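Local coordinates for protein dihydropteridine reductase (Caenorhabditis elegans, PDB 1OOE) that probably reduces quinonoid dihydrobiopterin to tetrahydrobiopterin with NADH or NADPH, working as a homodimer of the short-chain dehydrogenase/reductase family, at residues 66-70 and 71-75; 113-116 and 117-121; 130-134 and 135-139; 151-154 and 155-159. All blocks are in the same frame, centred on the assembly; numbering follows the deposited sequence. Where two conformers were deposited one is given.

Contact 1. Residues 66-70 and 71-75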
loop_
_atom_site.group_PDB
_atom_site.type_symbol
_atom_site.label_atom_id
_atom_site.label_comp_id
_atom_site.label_asym_id
_atom_site.label_seq_id
_atom_site.Cartn_x
_atom_site.Cartn_y
_atom_site.Cartn_z
ATOM N N SER A 66 -19.213 -17.994 13.515
ATOM C CA SER A 66 -20.376 -18.350 14.321
ATOM C C SER A 66 -21.620 -18.459 13.442
ATOM O O SER A 66 -22.490 -19.299 13.675
ATOM C CB SER A 66 -20.610 -17.300 15.411
ATOM O OG SER A 66 -21.735 -17.632 16.211
ATOM N N SER A 67 -21.698 -17.610 12.423
ATOM C CA SER A 67 -22.837 -17.614 11.518
ATOM C C SER A 67 -22.807 -18.751 10.495
ATOM O O SER A 67 -23.834 -19.373 10.224
ATOM C CB SER A 67 -22.923 -16.273 10.785
ATOM O OG SER A 67 -23.966 -16.282 9.828
ATOM N N LEU A 68 -21.633 -19.028 9.939
ATOM C CA LEU A 68 -21.500 -20.070 8.922
ATOM C C LEU A 68 -21.469 -21.514 9.420
ATOM O O LEU A 68 -21.994 -22.409 8.758
ATOM C CB LEU A 68 -20.250 -19.810 8.074
ATOM C CG LEU A 68 -20.287 -18.560 7.190
ATOM C CD1 LEU A 68 -18.951 -18.408 6.491
ATOM C CD2 LEU A 68 -21.412 -18.665 6.169
ATOM N N GLN A 69 -20.863 -21.741 10.580
ATOM C CA GLN A 69 -20.750 -23.093 11.120
ATOM C C GLN A 69 -20.111 -24.009 10.065
ATOM O O GLN A 69 -18.978 -23.773 9.646
ATOM C CB GLN A 69 -22.127 -23.626 11.541
ATOM C CG GLN A 69 -22.757 -22.896 12.734
ATOM C CD GLN A 69 -21.919 -22.992 14.001
ATOM O OE1 GLN A 69 -21.540 -24.086 14.432
ATOM N NE2 GLN A 69 -21.633 -21.846 14.611
ATOM N N GLY A 70 -20.834 -25.034 9.620
ATOM C CA GLY A 70 -20.278 -25.947 8.634
ATOM C C GLY A 70 -20.458 -25.584 7.169
ATOM O O GLY A 70 -20.183 -26.401 6.288
ATOM N N SER A 71 -20.910 -24.365 6.896
ATOM C CA SER A 71 -21.118 -23.934 5.518
ATOM C C SER A 71 -19.974 -23.075 5.001
ATOM O O SER A 71 -19.287 -22.407 5.774
ATOM C CB SER A 71 -22.416 -23.131 5.394
ATOM O OG SER A 71 -23.558 -23.939 5.624
ATOM N N GLN A 72 -19.773 -23.115 3.688
ATOM C CA GLN A 72 -18.757 -22.300 3.031
ATOM C C GLN A 72 -19.551 -21.330 2.175
ATOM O O GLN A 72 -20.764 -21.458 2.068
ATOM C CB GLN A 72 -17.856 -23.151 2.138
ATOM C CG GLN A 72 -16.852 -24.005 2.889
ATOM C CD GLN A 72 -16.088 -24.929 1.961
ATOM O OE1 GLN A 72 -16.685 -25.692 1.204
ATOM N NE2 GLN A 72 -14.763 -24.865 2.016
ATOM N N VAL A 73 -18.878 -20.359 1.569
ATOM C CA VAL A 73 -19.569 -19.395 0.719
ATOM C C VAL A 73 -19.107 -19.514 -0.732
ATOM O O VAL A 73 -17.996 -19.969 -1.004
ATOM C CB VAL A 73 -19.344 -17.943 1.206
ATOM C CG1 VAL A 73 -19.896 -17.778 2.624
ATOM C CG2 VAL A 73 -17.868 -17.595 1.158
ATOM N N ASP A 74 -19.966 -19.101 -1.657
ATOM C CA ASP A 74 -19.659 -19.162 -3.085
ATOM C C ASP A 74 -18.880 -17.931 -3.533
ATOM O O ASP A 74 -18.228 -17.941 -4.575
ATOM C CB ASP A 74 -20.948 -19.276 -3.901
ATOM C CG ASP A 74 -21.736 -20.526 -3.563
ATOM O OD1 ASP A 74 -22.406 -20.543 -2.510
ATOM O OD2 ASP A 74 -21.676 -21.497 -4.343
ATOM N N GLY A 75 -18.953 -16.873 -2.734
ATOM C CA GLY A 75 -18.239 -15.655 -3.069
ATOM C C GLY A 75 -18.129 -14.682 -1.913
ATOM O O GLY A 75 -18.950 -14.686 -0.993
HETATM O O HOH W 1 -24.320 -24.290 8.279
#
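Leu68 and Val73 meet across the turn that leads from helix 53-68 into strand 73-78, an alpha-to-beta connection of the Rossmann-type fold. Four residues, Leu68 to Ser71, form a type II' beta turn with Gln69 at positive phi as the chain leaves the helix. The turn is closed by Ser71 N, which donates to Leu68 O at 2.9 Å and 162°; the donor stands above the carbonyl plane.

The packed side is apolar. Leu68 sends its methyls across the Val73 side chain at about a right angle, so that CD1 and CD2 both rest on Val73 CG1, CD2 at 4.0 Å. The Val73 first torsion (-61°) sets CG1 anti to the carbonyl carbon and presents it to the leucine. Leu31 and Lys5 on neighbouring strands press on Leu68, while Ile7 and Leu119 touch Val73.

The other side is polar and faces solvent. Here Gln69 folds back along the helix end, bent at its first three torsions, and its NE2 donates to Ser66 O at 2.8 Å in a nearly straight bond (174°) that lies in the plane of the amide. The exposed Gly70 adds no side chain to the turn. A water links the two segments, donating to Leu68 O at 3.0 Å and lying 2.8 Å from Ser71 OG.

Contact 2. Residues 113-116 and 117-121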
loop_
_atom_site.group_PDB
_atom_site.type_symbol
_atom_site.label_atom_id
_atom_site.label_comp_id
_atom_site.label_asym_id
_atom_site.label_seq_id
_atom_site.Cartn_x
_atom_site.Cartn_y
_atom_site.Cartn_z
ATOM N N LYS A 113 -8.713 -12.754 4.065
ATOM C CA LYS A 113 -8.580 -13.713 5.162
ATOM C C LYS A 113 -9.851 -14.555 5.265
ATOM O O LYS A 113 -9.788 -15.768 5.488
ATOM C CB LYS A 113 -8.337 -12.979 6.490
ATOM C CG LYS A 113 -8.067 -13.909 7.679
ATOM C CD LYS A 113 -6.791 -14.719 7.477
ATOM C CE LYS A 113 -6.577 -15.711 8.612
ATOM N NZ LYS A 113 -5.258 -16.391 8.503
ATOM N N LEU A 114 -11.005 -13.912 5.110
ATOM C CA LEU A 114 -12.278 -14.624 5.175
ATOM C C LEU A 114 -12.362 -15.662 4.060
ATOM O O LEU A 114 -12.839 -16.776 4.273
ATOM C CB LEU A 114 -13.448 -13.639 5.056
ATOM C CG LEU A 114 -13.724 -12.779 6.292
ATOM C CD1 LEU A 114 -14.687 -11.645 5.943
ATOM C CD2 LEU A 114 -14.298 -13.652 7.392
ATOM N N ALA A 115 -11.878 -15.297 2.876
ATOM C CA ALA A 115 -11.911 -16.197 1.726
ATOM C C ALA A 115 -11.050 -17.442 1.919
ATOM O O ALA A 115 -11.465 -18.549 1.579
ATOM C CB ALA A 115 -11.468 -15.449 0.472
ATOM N N THR A 116 -9.847 -17.267 2.453
ATOM C CA THR A 116 -8.962 -18.405 2.665
ATOM C C THR A 116 -9.584 -19.365 3.669
ATOM O O THR A 116 -9.299 -20.563 3.659
ATOM C CB THR A 116 -7.574 -17.960 3.181
ATOM O OG1 THR A 116 -7.718 -17.282 4.434
ATOM C CG2 THR A 116 -6.911 -17.029 2.180
ATOM N N THR A 117 -10.462 -18.831 4.511
ATOM C CA THR A 117 -11.126 -19.614 5.541
ATOM C C THR A 117 -12.468 -20.217 5.125
ATOM O O THR A 117 -12.736 -21.395 5.365
ATOM C CB THR A 117 -11.408 -18.758 6.804
ATOM O OG1 THR A 117 -10.204 -18.126 7.258
ATOM C CG2 THR A 117 -11.968 -19.631 7.915
ATOM N N HIS A 118 -13.300 -19.403 4.485
ATOM C CA HIS A 118 -14.649 -19.818 4.130
ATOM C C HIS A 118 -15.055 -19.999 2.670
ATOM O O HIS A 118 -16.136 -20.514 2.405
ATOM C CB HIS A 118 -15.623 -18.834 4.778
ATOM C CG HIS A 118 -15.422 -18.674 6.251
ATOM N ND1 HIS A 118 -15.745 -19.663 7.155
ATOM C CD2 HIS A 118 -14.915 -17.651 6.979
ATOM C CE1 HIS A 118 -15.447 -19.257 8.376
ATOM N NE2 HIS A 118 -14.941 -18.038 8.297
ATOM N N LEU A 119 -14.219 -19.583 1.729
ATOM C CA LEU A 119 -14.577 -19.708 0.318
ATOM C C LEU A 119 -14.462 -21.141 -0.205
ATOM O O LEU A 119 -13.455 -21.813 0.017
ATOM C CB LEU A 119 -13.701 -18.777 -0.526
ATOM C CG LEU A 119 -14.064 -18.571 -2.001
ATOM C CD1 LEU A 119 -15.402 -17.836 -2.138
ATOM C CD2 LEU A 119 -12.958 -17.761 -2.666
ATOM N N LYS A 120 -15.501 -21.604 -0.895
ATOM C CA LYS A 120 -15.506 -22.955 -1.457
ATOM C C LYS A 120 -14.470 -23.064 -2.569
ATOM O O LYS A 120 -14.116 -22.065 -3.207
ATOM C CB LYS A 120 -16.879 -23.288 -2.050
ATOM C CG LYS A 120 -17.214 -22.405 -3.263
ATOM C CD LYS A 120 -18.229 -23.039 -4.206
ATOM C CE LYS A 120 -18.648 -22.078 -5.308
ATOM N NZ LYS A 120 -19.704 -22.665 -6.176
ATOM N N PRO A 121 -13.944 -24.276 -2.806
ATOM C CA PRO A 121 -12.961 -24.401 -3.882
ATOM C C PRO A 121 -13.677 -23.981 -5.163
ATOM O O PRO A 121 -14.843 -24.328 -5.368
ATOM C CB PRO A 121 -12.622 -25.888 -3.858
ATOM C CG PRO A 121 -12.713 -26.203 -2.395
ATOM C CD PRO A 121 -14.004 -25.513 -2.004
HETATM O O HOH W 2 -11.586 -21.618 2.007
#
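Thr116 OG1 sits between its backbone N and carbonyl carbon (chi1 61°) and Thr117 OG1 lies anti to its carbonyl carbon (chi1 -53°), which brings both hydroxyls back to the carbonyl of Lys113. Thr116 OG1 donates to Lys113 O at 2.8 Å and Thr117 OG1 to the same Lys113 O at 3.0 Å, from opposite faces of the carbonyl plane; Thr117 N adds a weak bond. An alanine in place of Thr116 would remove one of these two hydroxyl donors and is likely to leave that face of Lys113 O without its grip. At the far end of its side chain, Lys113 NZ hydrogen-bonds to Ser90 O of the second subunit.

These bonds finish helix 93-118 of the Rossmann-type fold, whose last turn runs directly into strand 119-120. His118 N donates to Leu114 O at 2.7 Å, close to the carbonyl direction, and Leu119 N to Ala115 O at 2.9 Å. Thr117 CG2 lies 3.4 Å above one face of the His118 ring, toward its rim, while Leu114 CD2 comes to 4.1 Å from His118 CD2. Ala115 CB packs against Leu119 CB at 4.1 Å, and both residues are buried.

Contact 3. Residues 130-134 and 135-139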
loop_
_atom_site.group_PDB
_atom_site.type_symbol
_atom_site.label_atom_id
_atom_site.label_comp_id
_atom_site.label_asym_id
_atom_site.label_seq_id
_atom_site.Cartn_x
_atom_site.Cartn_y
_atom_site.Cartn_z
ATOM N N ALA A 130 -8.760 0.779 -8.004
ATOM C CA ALA A 130 -8.983 2.161 -8.423
ATOM C C ALA A 130 -8.256 2.455 -9.734
ATOM O O ALA A 130 -7.030 2.369 -9.810
ATOM C CB ALA A 130 -8.510 3.118 -7.333
ATOM N N ALA A 131 -9.013 2.811 -10.768
ATOM C CA ALA A 131 -8.417 3.109 -12.064
ATOM C C ALA A 131 -7.330 4.184 -11.953
ATOM O O ALA A 131 -6.305 4.110 -12.624
ATOM C CB ALA A 131 -9.510 3.555 -13.055
ATOM N N ALA A 132 -7.549 5.174 -11.094
ATOM C CA ALA A 132 -6.576 6.250 -10.929
ATOM C C ALA A 132 -5.229 5.775 -10.391
ATOM O O ALA A 132 -4.200 6.388 -10.664
ATOM C CB ALA A 132 -7.142 7.334 -10.015
ATOM N N ALA A 133 -5.232 4.680 -9.635
ATOM C CA ALA A 133 -3.995 4.160 -9.056
ATOM C C ALA A 133 -3.078 3.463 -10.057
ATOM O O ALA A 133 -1.979 3.035 -9.699
ATOM C CB ALA A 133 -4.318 3.217 -7.894
ATOM N N MET A 134 -3.524 3.344 -11.307
ATOM C CA MET A 134 -2.706 2.712 -12.339
ATOM C C MET A 134 -1.614 3.677 -12.803
ATOM O O MET A 134 -0.767 3.325 -13.629
ATOM C CB MET A 134 -3.568 2.307 -13.533
ATOM C CG MET A 134 -4.657 1.291 -13.216
ATOM S SD MET A 134 -4.018 -0.259 -12.537
ATOM C CE MET A 134 -3.078 -0.886 -13.921
ATOM N N GLY A 135 -1.654 4.897 -12.276
ATOM C CA GLY A 135 -0.664 5.901 -12.619
ATOM C C GLY A 135 -0.419 6.824 -11.442
ATOM O O GLY A 135 -1.016 6.636 -10.384
ATOM N N PRO A 136 0.455 7.833 -11.587
ATOM C CA PRO A 136 0.725 8.756 -10.477
ATOM C C PRO A 136 -0.537 9.505 -10.036
ATOM O O PRO A 136 -1.395 9.826 -10.862
ATOM C CB PRO A 136 1.776 9.706 -11.059
ATOM C CG PRO A 136 2.470 8.876 -12.105
ATOM C CD PRO A 136 1.314 8.132 -12.746
ATOM N N THR A 137 -0.653 9.780 -8.738
ATOM C CA THR A 137 -1.805 10.517 -8.209
ATOM C C THR A 137 -1.337 11.597 -7.232
ATOM O O THR A 137 -1.690 11.582 -6.054
ATOM C CB THR A 137 -2.802 9.590 -7.468
ATOM O OG1 THR A 137 -2.150 8.971 -6.350
ATOM C CG2 THR A 137 -3.343 8.523 -8.409
ATOM N N PRO A 138 -0.552 12.570 -7.721
ATOM C CA PRO A 138 -0.035 13.657 -6.882
ATOM C C PRO A 138 -1.061 14.475 -6.090
ATOM O O PRO A 138 -0.724 15.041 -5.048
ATOM C CB PRO A 138 0.750 14.516 -7.874
ATOM C CG PRO A 138 0.015 14.297 -9.166
ATOM C CD PRO A 138 -0.230 12.804 -9.139
ATOM N N SER A 139 -2.300 14.545 -6.574
ATOM C CA SER A 139 -3.330 15.320 -5.881
ATOM C C SER A 139 -4.079 14.528 -4.809
ATOM O O SER A 139 -4.849 15.099 -4.041
ATOM C CB SER A 139 -4.341 15.887 -6.882
ATOM O OG SER A 139 -5.205 14.876 -7.373
HETATM O O HOH W 3 -3.252 8.430 -12.211
#
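Gly135 opens its segment directly after the 3-10 segment 131-134, and its N closes that turn with a weak bond to Ala132 O, 3.4 Å long though fairly straight at 158°. The turn itself is held by Ala133 N donating to Ala130 O at 2.9 Å and Met134 N to Ala131 O. Gly135 is extended, and a side chain on it would be crowded by the ring of Pro136 and by Met134. Its carbonyl oxygen lies close to Ala132 O, two acceptors that do not bond; Gly135 O turns its acceptor instead to His152 NE2 of the second subunit.

Pro136 carries its ring away from the turn and packs on Ser155 of the second subunit. Its carbonyl bends back through a water that donates 2.7 Å bonds to both Pro136 O and Ala132 O, bridging the two segments.

Thr137 turns inward. A chi1 of 61° places CG2 anti to the carbonyl carbon, where it touches Ala132 O at 3.2 Å and lies 4.3 Å from Ala132 CB; OG1 donates to Met140 O. Thr137 N hydrogen-bonds to Ser156 OG of the second subunit, and Pro138 packs on the same serine of that subunit. Ser139 ends the segment with a backbone bond to Gly86.

Residues 130-139 form a beta-to-alpha loop of the Rossmann-type fold, between strand 123-128 and helix 141-158, and take part in the dimer contact: Ala130 packs on Tyr143 and Lys147 of that helix, Ala133 also on Lys147, and Met134 on His151.

Contact 4. Residues 151-154 and 155-159; sequences HHLT and SSLAA
The imidazole of His152 has Ser155 OG over the centre of one face, 4.0 Å above the ring plane, while Ser156 OG approaches obliquely, 3.4 Å from His152 CE1. This is one turn of helix 141-158, a helix of the Rossmann-type fold that meets the second subunit. A chi1 of -170° sets the His152 ring anti to the backbone N and carries it over Ser155. Its NE2 bonds to Gly135 O of the second subunit, and ND1 reaches a water that also contacts Ser156 OG, whose stronger partner is Thr137 N of that subunit. A leucine in place of His152 would probably leave Gly135 O of the second subunit without this donor and cut the water link to Ser156.

In the backbone, His152 O takes two bonds: Ser155 OG at 2.7 Å, in the carbonyl plane on a lone pair, and Ser156 N at 3.0 Å. On another side of the helix Leu153 and Leu157 pack obliquely, backed by Ser108 and Ala112 of helix 93-118. Leu157 N donates to Leu153 O at 2.9 Å, and Leu153 CD1 lies 3.7 Å from Leu157 CD1.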
loop_
_atom_site.group_PDB
_atom_site.type_symbol
_atom_site.label_atom_id
_atom_site.label_comp_id
_atom_site.label_asym_id
_atom_site.label_seq_id
_atom_site.Cartn_x
_atom_site.Cartn_y
_atom_site.Cartn_z
ATOM N N HIS A 151 -4.078 -3.383 -5.279
ATOM C CA HIS A 151 -3.752 -3.963 -6.578
ATOM C C HIS A 151 -2.645 -5.012 -6.408
ATOM O O HIS A 151 -2.692 -6.073 -7.032
ATOM C CB HIS A 151 -3.294 -2.882 -7.563
ATOM C CG HIS A 151 -4.384 -1.946 -7.991
ATOM N ND1 HIS A 151 -4.191 -0.971 -8.948
ATOM C CD2 HIS A 151 -5.672 -1.832 -7.591
ATOM C CE1 HIS A 151 -5.315 -0.297 -9.119
ATOM N NE2 HIS A 151 -6.231 -0.799 -8.308
ATOM N N HIS A 152 -1.658 -4.731 -5.562
ATOM C CA HIS A 152 -0.580 -5.695 -5.361
ATOM C C HIS A 152 -1.098 -6.936 -4.636
ATOM O O HIS A 152 -0.726 -8.065 -4.975
ATOM C CB HIS A 152 0.587 -5.086 -4.575
ATOM C CG HIS A 152 1.796 -5.967 -4.553
ATOM N ND1 HIS A 152 1.991 -6.940 -3.594
ATOM C CD2 HIS A 152 2.802 -6.111 -5.446
ATOM C CE1 HIS A 152 3.062 -7.649 -3.904
ATOM N NE2 HIS A 152 3.572 -7.169 -5.025
ATOM N N LEU A 153 -1.966 -6.715 -3.651
ATOM C CA LEU A 153 -2.563 -7.803 -2.881
ATOM C C LEU A 153 -3.255 -8.751 -3.848
ATOM O O LEU A 153 -3.184 -9.974 -3.710
ATOM C CB LEU A 153 -3.583 -7.238 -1.887
ATOM C CG LEU A 153 -4.539 -8.223 -1.202
ATOM C CD1 LEU A 153 -3.761 -9.235 -0.384
ATOM C CD2 LEU A 153 -5.497 -7.460 -0.314
ATOM N N THR A 154 -3.930 -8.170 -4.833
ATOM C CA THR A 154 -4.627 -8.952 -5.842
ATOM C C THR A 154 -3.668 -9.892 -6.568
ATOM O O THR A 154 -3.972 -11.076 -6.763
ATOM C CB THR A 154 -5.310 -8.016 -6.856
ATOM O OG1 THR A 154 -6.301 -7.239 -6.173
ATOM C CG2 THR A 154 -5.978 -8.815 -7.970
ATOM N N SER A 155 -2.500 -9.381 -6.954
ATOM C CA SER A 155 -1.537 -10.212 -7.669
ATOM C C SER A 155 -0.980 -11.323 -6.787
ATOM O O SER A 155 -0.772 -12.437 -7.260
ATOM C CB SER A 155 -0.388 -9.368 -8.247
ATOM O OG SER A 155 0.511 -8.908 -7.251
ATOM N N SER A 156 -0.752 -11.031 -5.509
ATOM C CA SER A 156 -0.230 -12.047 -4.595
ATOM C C SER A 156 -1.252 -13.157 -4.336
ATOM O O SER A 156 -0.895 -14.331 -4.275
ATOM C CB SER A 156 0.184 -11.411 -3.266
ATOM O OG SER A 156 1.304 -10.558 -3.441
ATOM N N LEU A 157 -2.519 -12.788 -4.185
ATOM C CA LEU A 157 -3.571 -13.772 -3.933
ATOM C C LEU A 157 -3.817 -14.710 -5.116
ATOM O O LEU A 157 -4.146 -15.888 -4.926
ATOM C CB LEU A 157 -4.880 -13.062 -3.566
ATOM C CG LEU A 157 -4.878 -12.257 -2.264
ATOM C CD1 LEU A 157 -6.163 -11.458 -2.162
ATOM C CD2 LEU A 157 -4.731 -13.191 -1.067
ATOM N N ALA A 158 -3.654 -14.198 -6.332
ATOM C CA ALA A 158 -3.874 -15.010 -7.524
ATOM C C ALA A 158 -2.756 -16.023 -7.735
ATOM O O ALA A 158 -2.940 -17.022 -8.432
ATOM C CB ALA A 158 -4.003 -14.111 -8.752
ATOM N N ALA A 159 -1.602 -15.759 -7.129
ATOM C CA ALA A 159 -0.445 -16.636 -7.253
ATOM C C ALA A 159 -0.601 -17.930 -6.466
ATOM O O ALA A 159 -1.447 -18.045 -5.578
ATOM C CB ALA A 159 0.815 -15.903 -6.809
HETATM O O HOH W 4 0.764 -8.527 -1.724
#

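In the fold
Contacts 1 and 2 touch at the same end of the fold, where strand 73-78 and helix 93-118 come together: Val73 N reaches His118 O at 2.9 Å, and Asp74 OD2 forms a salt bridge with Lys120 NZ. Contact 3 lies on the opposite side of the chain's centre from both. Contact 4 is the most buried and touches contact 3, with a probable hydrogen bond between His151 NE2 and Ala130 N. Contact 1, partly exposed, combines one buried apolar pair with a water-bridged turn; contacts 2 and 4 are helical turns tightened by hydroxyls; contact 3 is a partly exposed loop held mainly by backbone bonds, a water and the second subunit, which contacts 2 and 4 also meet but contact 1 does not.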